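Local coordinates for protein lipase (Acinetobacter baumannii, PDB 4OPM) that probably hydrolyses the ester bonds of lipids such as triacylglycerols, as a putative lipase of the alpha/beta hydrolase fold, at residues A54-R57 with D58-N61; D89-S93 with V94-A98; K100-R103 with F104-A108; L127-A130 with G131-F135. All coordinates share one frame; numbering follows the deposited sequence. Where two conformers were deposited one is given.

All four contacts are local, each within one continuous piece of the alpha/beta hydrolase fold. Contact 1 lies nearest the centre of the chain, about 7 Å from it; the centres of contacts 2 to 4 lie about 15 to 17 Å from the chain centre. Each has a buried side, and contacts 3 and 4 also carry exposed residues. Contact 1 is a polar turn after strand 46-50. Contacts 2 and 3 both use helix 94-107: contact 2 caps its start with serine, asparagine and aspartate hydrogen bonds, contact 3 carries charged pairs near its end. Contact 4 closes helix 121-132 with two tyrosines. It meets contact 2 through Leu128 and contact 3 through Arg102.

Contact 1 of 4, residues A54-R57 with D58-N61; sequences AGSR and DNWN
Ser56 and Asn59 hold each other by two bonds. Ser56 N donates to Asn59 OD1 at 3.2 Å, and Asn59 N donates to Ser56 O at 3.0 Å. The first donor sits well above the carbonyl plane of the Asn59 amide. Asn59 CG lies beside its own backbone N (chi1 -68°), which turns the amide back to Ser56. Ser56 OG accepts from Asp58 N at 3.3 Å over a bent path of 139°. Water 1 joins Ser56 OG to Asp58 OD2 and donates to that carboxylate. Water 2 lies between Ser56 OG and Asn59 ND2, but its bond to the amide is weak. Farther round the turn, Trp60 N donates to Arg57 O at 3.2 Å. Asn61 ND2 reaches back to Asp58 OD1 at 3.0 Å, and it also bonds Glu16. Asp58 OD1 has a second partner in a salt bridge with Arg17. The extended Arg57 chain leads away from the turn and carries its guanidinium to Asp77, Glu83, Ser24 and Ser37. The arrangement is a 3-10 turn whose start is tied by the Ser56 hydroxyl and the Asn59 amide, in the loop between strand 46-50 and helix 61-64 of an alpha/beta hydrolase fold.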
loop_
_atom_site.group_PDB
_atom_site.type_symbol
_atom_site.label_atom_id
_atom_site.label_comp_id
_atom_site.label_asym_id
_atom_site.label_seq_id
_atom_site.Cartn_x
_atom_site.Cartn_y
_atom_site.Cartn_z
ATOM N N ALA A 54 -1.469 7.283 -5.073
ATOM C CA ALA A 54 -2.817 7.599 -5.594
ATOM C C ALA A 54 -3.850 6.520 -5.222
ATOM O O ALA A 54 -4.987 6.575 -5.690
ATOM C CB ALA A 54 -2.799 7.798 -7.108
ATOM N N GLY A 55 -3.472 5.595 -4.343
ATOM C CA GLY A 55 -4.389 4.565 -3.862
ATOM C C GLY A 55 -5.191 5.066 -2.682
ATOM O O GLY A 55 -5.310 6.279 -2.481
ATOM N N SER A 56 -5.759 4.138 -1.895
ATOM C CA SER A 56 -6.519 4.488 -0.694
ATOM C C SER A 56 -6.650 3.256 0.186
ATOM O O SER A 56 -6.342 2.132 -0.257
ATOM C CB SER A 56 -7.898 5.052 -1.051
ATOM O OG SER A 56 -8.820 4.022 -1.366
ATOM N N ARG A 57 -7.163 3.444 1.408
ATOM C CA ARG A 57 -7.405 2.332 2.324
ATOM C C ARG A 57 -8.271 1.229 1.690
ATOM O O ARG A 57 -8.068 0.051 1.994
ATOM C CB ARG A 57 -8.060 2.821 3.623
ATOM C CG ARG A 57 -9.431 3.489 3.482
ATOM C CD ARG A 57 -9.765 4.284 4.717
ATOM N NE ARG A 57 -10.899 5.184 4.505
ATOM C CZ ARG A 57 -12.120 4.987 4.999
ATOM N NH1 ARG A 57 -12.382 3.915 5.735
ATOM N NH2 ARG A 57 -13.082 5.871 4.776
ATOM N N ASP A 58 -9.210 1.597 0.785
ATOM C CA ASP A 58 -10.110 0.617 0.155
ATOM C C ASP A 58 -9.380 -0.369 -0.773
ATOM O O ASP A 58 -9.915 -1.452 -1.035
ATOM C CB ASP A 58 -11.241 1.330 -0.590
ATOM C CG ASP A 58 -12.155 2.074 0.369
ATOM O OD1 ASP A 58 -12.558 1.476 1.404
ATOM O OD2 ASP A 58 -12.407 3.266 0.132
ATOM N N ASN A 59 -8.119 -0.061 -1.172
ATOM C CA ASN A 59 -7.329 -1.003 -1.982
ATOM C C ASN A 59 -7.107 -2.340 -1.241
ATOM O O ASN A 59 -6.874 -3.356 -1.882
ATOM C CB ASN A 59 -5.954 -0.409 -2.305
ATOM C CG ASN A 59 -5.931 0.784 -3.235
ATOM O OD1 ASN A 59 -4.896 1.436 -3.372
ATOM N ND2 ASN A 59 -7.026 1.059 -3.938
ATOM N N TRP A 60 -7.129 -2.305 0.112
ATOM C CA TRP A 60 -6.881 -3.459 0.958
ATOM C C TRP A 60 -8.163 -4.220 1.360
ATOM O O TRP A 60 -8.043 -5.211 2.077
ATOM C CB TRP A 60 -6.156 -3.010 2.232
ATOM C CG TRP A 60 -4.707 -2.711 2.019
ATOM C CD1 TRP A 60 -4.126 -1.477 1.920
ATOM C CD2 TRP A 60 -3.652 -3.668 1.869
ATOM N NE1 TRP A 60 -2.770 -1.610 1.717
ATOM C CE2 TRP A 60 -2.448 -2.944 1.706
ATOM C CE3 TRP A 60 -3.599 -5.074 1.894
ATOM C CZ2 TRP A 60 -1.210 -3.580 1.546
ATOM C CZ3 TRP A 60 -2.371 -5.703 1.751
ATOM C CH2 TRP A 60 -1.188 -4.956 1.603
ATOM N N ASN A 61 -9.356 -3.773 0.937
ATOM C CA ASN A 61 -10.624 -4.374 1.384
ATOM C C ASN A 61 -10.728 -5.866 1.116
ATOM O O ASN A 61 -11.115 -6.603 2.028
ATOM C CB ASN A 61 -11.842 -3.663 0.799
ATOM C CG ASN A 61 -12.063 -2.294 1.428
ATOM O OD1 ASN A 61 -11.452 -1.953 2.455
ATOM N ND2 ASN A 61 -12.911 -1.477 0.817
HETATM O O HOH W 1 -11.450 4.447 -2.018
HETATM O O HOH W 2 -8.392 3.875 -4.546
#

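Contact 2 of 4, residues D89-S93 with V94-A98; sequences DFDYS and VPNLA
Asn96 reaches back from the first turn of helix 94-107 to Asp91 in the loop before it. Its CB lies 3.3 Å from Asp91 OD2. CG comes next, 3.6 Å from the same oxygen. The Asn96 amide and the Asp91 carboxylate are stacked, their planes only 6° apart. At the tip, ND2 donates to Asp91 O at 2.8 Å. The bond is nearly straight, and the donor lies in the carbonyl plane, on a lone pair. Asn96 CG is anti to its backbone N (chi1 -165°), which sends the amide toward the loop. ND2 also approaches Phe90 CZ at 3.4 Å, obliquely to the ring. The other branch of the amide, OD1, accepts from Lys100 one turn on.

Ser93 is the N-cap. Its OG accepts from Asn96 N at 3.2 Å, and its carbonyl O takes the first helical bond, from Leu97 N at 2.9 Å. Asp91 OD1 accepts from Ser93 N at 3.1 Å, an Asx turn that sets the cap residue. Leu97 CD2 meets the edge of the Phe90 ring, and Phe90 CD2 lies over the centre of the Tyr92 ring. Leu97 also packs on Leu210 of helix 190-220 and Ile125 of helix 121-132.

The chemistry is one of amide and backbone donors matched to carbonyl, hydroxyl and carboxylate acceptors at a helix start. The cap occupies a backbone N-H that the helix itself cannot serve, and the Asp91 carboxylate beside this end would probably be steadied by the helix dipole.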
loop_
_atom_site.group_PDB
_atom_site.type_symbol
_atom_site.label_atom_id
_atom_site.label_comp_id
_atom_site.label_asym_id
_atom_site.label_seq_id
_atom_site.Cartn_x
_atom_site.Cartn_y
_atom_site.Cartn_z
ATOM N N ASP A 89 0.144 23.280 2.203
ATOM C CA ASP A 89 1.593 23.250 1.991
ATOM C C ASP A 89 2.251 21.975 2.566
ATOM O O ASP A 89 3.463 21.961 2.828
ATOM C CB ASP A 89 2.221 24.505 2.633
ATOM C CG ASP A 89 2.193 24.516 4.157
ATOM O OD1 ASP A 89 1.149 24.129 4.742
ATOM O OD2 ASP A 89 3.231 24.852 4.764
ATOM N N PHE A 90 1.471 20.893 2.741
ATOM C CA PHE A 90 1.971 19.646 3.318
ATOM C C PHE A 90 3.202 19.068 2.597
ATOM O O PHE A 90 3.328 19.155 1.370
ATOM C CB PHE A 90 0.853 18.588 3.358
ATOM C CG PHE A 90 1.212 17.343 4.141
ATOM C CD1 PHE A 90 1.297 17.375 5.532
ATOM C CD2 PHE A 90 1.485 16.143 3.487
ATOM C CE1 PHE A 90 1.659 16.226 6.254
ATOM C CE2 PHE A 90 1.846 14.997 4.207
ATOM C CZ PHE A 90 1.941 15.048 5.585
ATOM N N ASP A 91 4.102 18.470 3.390
ATOM C CA ASP A 91 5.308 17.789 2.929
ATOM C C ASP A 91 4.968 16.307 2.616
ATOM O O ASP A 91 4.848 15.477 3.531
ATOM C CB ASP A 91 6.414 17.923 3.996
ATOM C CG ASP A 91 7.647 17.063 3.782
ATOM O OD1 ASP A 91 7.823 16.528 2.658
ATOM O OD2 ASP A 91 8.456 16.955 4.722
ATOM N N TYR A 92 4.869 15.972 1.316
ATOM C CA TYR A 92 4.503 14.633 0.851
ATOM C C TYR A 92 5.706 13.691 0.626
ATOM O O TYR A 92 5.544 12.642 -0.010
ATOM C CB TYR A 92 3.698 14.737 -0.454
ATOM C CG TYR A 92 2.330 15.346 -0.269
ATOM C CD1 TYR A 92 1.230 14.553 0.047
ATOM C CD2 TYR A 92 2.125 16.713 -0.442
ATOM C CE1 TYR A 92 -0.039 15.107 0.201
ATOM C CE2 TYR A 92 0.864 17.283 -0.284
ATOM C CZ TYR A 92 -0.216 16.474 0.041
ATOM O OH TYR A 92 -1.467 17.025 0.190
ATOM N N SER A 93 6.894 14.032 1.161
ATOM C CA SER A 93 8.054 13.153 0.980
ATOM C C SER A 93 7.869 11.836 1.724
ATOM O O SER A 93 7.201 11.814 2.764
ATOM C CB SER A 93 9.328 13.842 1.457
ATOM O OG SER A 93 9.391 13.869 2.874
ATOM N N VAL A 94 8.461 10.740 1.205
ATOM C CA VAL A 94 8.406 9.407 1.830
ATOM C C VAL A 94 8.927 9.501 3.303
ATOM O O VAL A 94 8.216 9.012 4.182
ATOM C CB VAL A 94 9.127 8.320 0.985
ATOM C CG1 VAL A 94 9.237 6.988 1.735
ATOM C CG2 VAL A 94 8.401 8.120 -0.340
ATOM N N PRO A 95 10.072 10.179 3.616
ATOM C CA PRO A 95 10.480 10.316 5.029
ATOM C C PRO A 95 9.393 10.945 5.915
ATOM O O PRO A 95 9.198 10.473 7.034
ATOM C CB PRO A 95 11.722 11.227 4.955
ATOM C CG PRO A 95 12.287 10.959 3.599
ATOM C CD PRO A 95 11.075 10.806 2.721
ATOM N N ASN A 96 8.682 11.987 5.425
ATOM C CA ASN A 96 7.622 12.629 6.222
ATOM C C ASN A 96 6.398 11.714 6.344
ATOM O O ASN A 96 5.785 11.658 7.408
ATOM C CB ASN A 96 7.208 14.000 5.675
ATOM C CG ASN A 96 6.405 14.785 6.683
ATOM O OD1 ASN A 96 6.755 14.836 7.864
ATOM N ND2 ASN A 96 5.265 15.355 6.271
ATOM N N LEU A 97 6.067 10.965 5.286
ATOM C CA LEU A 97 4.942 10.028 5.356
ATOM C C LEU A 97 5.225 8.941 6.410
ATOM O O LEU A 97 4.351 8.654 7.222
ATOM C CB LEU A 97 4.634 9.408 3.970
ATOM C CG LEU A 97 4.175 10.391 2.882
ATOM C CD1 LEU A 97 4.048 9.696 1.536
ATOM C CD2 LEU A 97 2.866 11.087 3.248
ATOM N N ALA A 98 6.467 8.406 6.453
ATOM C CA ALA A 98 6.838 7.369 7.428
ATOM C C ALA A 98 6.803 7.913 8.876
ATOM O O ALA A 98 6.248 7.255 9.768
ATOM C CB ALA A 98 8.213 6.812 7.103
#

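Contact 3 of 4, residues K100-R103 with F104-A108; sequences KLRR and FVEAA
Lys100 to Arg103 and Phe104 to Ala107 are successive turns of helix 94-107. Four backbone bonds join them, from Phe104 N, Val105 N, Glu106 N and Ala107 N to the carbonyls four residues earlier, all 2.9 to 3.0 Å. Ala108, just past the helix, still bonds Phe104 O through N. The helix's buried side faces the central sheet of the alpha/beta hydrolase fold. There Leu101 CD1 meets Phe104 CD2 at 4.2 Å, Leu101 packs on Leu48 and Ile50, and Phe104 on Ile74. On the outer side Glu106 lies between two arginines. Arg103 grips it side-on. NE gives a hydrogen bond to OE1 at 3.0 Å and NH2 one to OE2 at 3.1 Å. Both oxygens lie in the guanidinium plane, but the nitrogens stand above the carboxylate plane. The bends at chi2 (-74°) and chi3 (80°) fold the Arg103 chain back alongside Glu106. Arg102 crosses Glu106 at about a right angle, and its NE forms a salt bridge to OE2 at 3.3 Å. Glu106 CG lies over one face of the Arg102 guanidinium. Water 3 also links Arg102 NE with Glu106 OE2. Arg103 NH1 pairs with Glu99, while Arg102 NH1 bonds Tyr129 OH on helix 121-132.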
loop_
_atom_site.group_PDB
_atom_site.type_symbol
_atom_site.label_atom_id
_atom_site.label_comp_id
_atom_site.label_asym_id
_atom_site.label_seq_id
_atom_site.Cartn_x
_atom_site.Cartn_y
_atom_site.Cartn_z
ATOM N N LYS A 100 5.105 10.640 9.956
ATOM C CA LYS A 100 3.727 11.001 10.329
ATOM C C LYS A 100 2.885 9.734 10.552
ATOM O O LYS A 100 2.019 9.725 11.429
ATOM C CB LYS A 100 3.081 11.949 9.310
ATOM C CG LYS A 100 3.720 13.345 9.280
ATOM C CD LYS A 100 3.618 14.083 10.641
ATOM C CE LYS A 100 4.173 15.480 10.612
ATOM N NZ LYS A 100 5.665 15.482 10.452
ATOM N N LEU A 101 3.185 8.640 9.824
ATOM C CA LEU A 101 2.501 7.373 10.049
ATOM C C LEU A 101 2.858 6.858 11.457
ATOM O O LEU A 101 1.972 6.396 12.162
ATOM C CB LEU A 101 2.861 6.349 8.965
ATOM C CG LEU A 101 2.198 4.988 9.083
ATOM C CD1 LEU A 101 0.689 5.070 8.837
ATOM C CD2 LEU A 101 2.847 3.996 8.128
ATOM N N ARG A 102 4.131 7.007 11.890
ATOM C CA ARG A 102 4.520 6.620 13.254
ATOM C C ARG A 102 3.716 7.439 14.295
ATOM O O ARG A 102 3.227 6.870 15.277
ATOM C CB ARG A 102 6.032 6.788 13.477
ATOM C CG ARG A 102 6.505 6.490 14.907
ATOM C CD ARG A 102 6.331 5.029 15.294
ATOM N NE ARG A 102 6.550 4.829 16.726
ATOM C CZ ARG A 102 6.011 3.851 17.441
ATOM N NH1 ARG A 102 5.203 2.965 16.867
ATOM N NH2 ARG A 102 6.271 3.748 18.736
ATOM N N ARG A 103 3.565 8.762 14.073
ATOM C CA ARG A 103 2.798 9.632 14.984
ATOM C C ARG A 103 1.338 9.145 15.066
ATOM O O ARG A 103 0.751 9.140 16.155
ATOM C CB ARG A 103 2.849 11.113 14.557
ATOM C CG ARG A 103 4.252 11.738 14.515
ATOM C CD ARG A 103 4.860 12.034 15.884
ATOM N NE ARG A 103 5.444 10.848 16.529
ATOM C CZ ARG A 103 6.666 10.372 16.298
ATOM N NH1 ARG A 103 7.459 10.954 15.406
ATOM N NH2 ARG A 103 7.098 9.300 16.948
ATOM N N PHE A 104 0.779 8.710 13.917
ATOM C CA PHE A 104 -0.569 8.159 13.842
ATOM C C PHE A 104 -0.667 6.858 14.663
ATOM O O PHE A 104 -1.603 6.717 15.436
ATOM C CB PHE A 104 -0.994 7.908 12.379
ATOM C CG PHE A 104 -2.220 7.028 12.263
ATOM C CD1 PHE A 104 -3.490 7.542 12.504
ATOM C CD2 PHE A 104 -2.101 5.673 11.951
ATOM C CE1 PHE A 104 -4.622 6.721 12.433
ATOM C CE2 PHE A 104 -3.236 4.853 11.866
ATOM C CZ PHE A 104 -4.487 5.379 12.119
ATOM N N VAL A 105 0.293 5.924 14.499
ATOM C CA VAL A 105 0.334 4.638 15.231
ATOM C C VAL A 105 0.352 4.917 16.757
ATOM O O VAL A 105 -0.376 4.270 17.518
ATOM C CB VAL A 105 1.534 3.759 14.783
ATOM C CG1 VAL A 105 1.791 2.605 15.755
ATOM C CG2 VAL A 105 1.322 3.229 13.363
ATOM N N GLU A 106 1.148 5.905 17.176
ATOM C CA GLU A 106 1.241 6.309 18.583
ATOM C C GLU A 106 -0.096 6.894 19.081
ATOM O O GLU A 106 -0.578 6.500 20.147
ATOM C CB GLU A 106 2.371 7.327 18.760
ATOM C CG GLU A 106 3.757 6.714 18.629
ATOM C CD GLU A 106 4.926 7.669 18.791
ATOM O OE1 GLU A 106 4.725 8.897 18.655
ATOM O OE2 GLU A 106 6.055 7.179 19.020
ATOM N N ALA A 107 -0.701 7.810 18.304
ATOM C CA ALA A 107 -1.972 8.447 18.676
ATOM C C ALA A 107 -3.148 7.454 18.658
ATOM O O ALA A 107 -4.081 7.597 19.450
ATOM C CB ALA A 107 -2.262 9.610 17.750
ATOM N N ALA A 108 -3.072 6.418 17.805
ATOM C CA ALA A 108 -4.115 5.379 17.708
ATOM C C ALA A 108 -3.971 4.355 18.854
ATOM O O ALA A 108 -4.788 3.449 18.975
ATOM C CB ALA A 108 -4.055 4.674 16.354
HETATM O O HOH W 3 8.780 6.294 18.131
#

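Contact 4 of 4, residues L127-A130 with G131-F135; sequences LLYA and GQYPF
Tyr133 points one ring edge at the face of Tyr129. Its CD2 stands 3.8 Å above the Tyr129 plane, over the ring centre, and is nearly equidistant from several ring carbons. The ring centroids are 5.0 Å apart and the planes meet at 58°, so the stack is edge-to-face but tilted. Gln132 CB lies over one face of the Tyr133 ring, toward its rim. Arg102 of helix 94-107 makes a cation-pi contact with Tyr133. With chi1 at -169° the Tyr129 ring swings away from its own N, whereas Tyr133 CG stands beside its own N (chi1 -46°). Those turns bring the rings together one helical turn apart.

Beside them, Gln132 runs extended past Leu128, with NE2 3.8 Å from Leu128 CG. The helix bonds continue to the end: Gly131 N to Leu127 O, Gln132 N to Leu128 O, and Tyr133 N to Tyr129 O at 2.8 Å. Tyr133 is the first residue to leave helical backbone angles. Pro134 has no N-H to offer Ala130 O, but its CA makes a CA-H...O contact with that oxygen at 3.4 Å. This is the C-terminal end of helix 121-132. The helix lies between strands 114-119 and 137-143 in a beta-alpha-beta unit, and directly follows the probable nucleophile elbow of the alpha/beta hydrolase fold.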
loop_
_atom_site.group_PDB
_atom_site.type_symbol
_atom_site.label_atom_id
_atom_site.label_comp_id
_atom_site.label_asym_id
_atom_site.label_seq_id
_atom_site.Cartn_x
_atom_site.Cartn_y
_atom_site.Cartn_z
ATOM N N LEU A 127 9.199 -0.210 4.639
ATOM C CA LEU A 127 10.649 -0.430 4.745
ATOM C C LEU A 127 11.310 0.656 5.601
ATOM O O LEU A 127 12.086 0.342 6.506
ATOM C CB LEU A 127 11.299 -0.483 3.345
ATOM C CG LEU A 127 11.129 -1.823 2.590
ATOM C CD1 LEU A 127 11.359 -1.653 1.087
ATOM C CD2 LEU A 127 12.042 -2.900 3.145
ATOM N N LEU A 128 10.970 1.930 5.348
ATOM C CA LEU A 128 11.529 3.041 6.120
ATOM C C LEU A 128 11.081 2.949 7.586
ATOM O O LEU A 128 11.893 3.130 8.491
ATOM C CB LEU A 128 11.129 4.383 5.494
ATOM C CG LEU A 128 11.998 5.595 5.824
ATOM C CD1 LEU A 128 13.498 5.314 5.554
ATOM C CD2 LEU A 128 11.540 6.804 5.033
ATOM N N TYR A 129 9.808 2.606 7.808
ATOM C CA TYR A 129 9.245 2.426 9.139
ATOM C C TYR A 129 9.983 1.303 9.895
ATOM O O TYR A 129 10.400 1.520 11.034
ATOM C CB TYR A 129 7.737 2.106 9.036
ATOM C CG TYR A 129 7.016 2.162 10.364
ATOM C CD1 TYR A 129 7.105 1.111 11.275
ATOM C CD2 TYR A 129 6.193 3.238 10.685
ATOM C CE1 TYR A 129 6.416 1.143 12.486
ATOM C CE2 TYR A 129 5.494 3.279 11.889
ATOM C CZ TYR A 129 5.602 2.225 12.785
ATOM O OH TYR A 129 4.932 2.263 13.983
ATOM N N ALA A 130 10.185 0.134 9.238
ATOM C CA ALA A 130 10.857 -1.032 9.820
ATOM C C ALA A 130 12.308 -0.733 10.196
ATOM O O ALA A 130 12.797 -1.254 11.205
ATOM C CB ALA A 130 10.817 -2.195 8.858
ATOM N N GLY A 131 12.966 0.103 9.394
ATOM C CA GLY A 131 14.345 0.514 9.626
ATOM C C GLY A 131 14.475 1.527 10.747
ATOM O O GLY A 131 15.404 1.437 11.553
ATOM N N GLN A 132 13.548 2.502 10.810
ATOM C CA GLN A 132 13.583 3.565 11.818
ATOM C C GLN A 132 13.012 3.104 13.163
ATOM O O GLN A 132 13.470 3.577 14.196
ATOM C CB GLN A 132 12.824 4.814 11.330
ATOM C CG GLN A 132 13.496 5.540 10.152
ATOM C CD GLN A 132 12.645 6.617 9.505
ATOM O OE1 GLN A 132 11.408 6.619 9.576
ATOM N NE2 GLN A 132 13.292 7.542 8.808
ATOM N N TYR A 133 12.022 2.182 13.156
ATOM C CA TYR A 133 11.356 1.699 14.371
ATOM C C TYR A 133 11.413 0.135 14.431
ATOM O O TYR A 133 10.365 -0.518 14.390
ATOM C CB TYR A 133 9.899 2.249 14.394
ATOM C CG TYR A 133 9.801 3.729 14.049
ATOM C CD1 TYR A 133 10.209 4.708 14.954
ATOM C CD2 TYR A 133 9.332 4.146 12.806
ATOM C CE1 TYR A 133 10.154 6.069 14.628
ATOM C CE2 TYR A 133 9.254 5.504 12.476
ATOM C CZ TYR A 133 9.672 6.462 13.387
ATOM O OH TYR A 133 9.588 7.806 13.067
ATOM N N PRO A 134 12.628 -0.481 14.541
ATOM C CA PRO A 134 12.722 -1.957 14.501
ATOM C C PRO A 134 12.032 -2.693 15.641
ATOM O O PRO A 134 11.459 -3.757 15.402
ATOM C CB PRO A 134 14.232 -2.221 14.541
ATOM C CG PRO A 134 14.821 -0.983 15.143
ATOM C CD PRO A 134 13.978 0.125 14.610
ATOM N N PHE A 135 12.074 -2.147 16.864
ATOM C CA PHE A 135 11.451 -2.803 18.014
ATOM C C PHE A 135 9.925 -2.685 17.973
ATOM O O PHE A 135 9.248 -3.369 18.749
ATOM C CB PHE A 135 12.002 -2.231 19.333
ATOM C CG PHE A 135 13.479 -2.492 19.527
ATOM C CD1 PHE A 135 13.947 -3.774 19.804
ATOM C CD2 PHE A 135 14.403 -1.458 19.434
ATOM C CE1 PHE A 135 15.315 -4.015 19.975
ATOM C CE2 PHE A 135 15.770 -1.699 19.612
ATOM C CZ PHE A 135 16.216 -2.976 19.878
#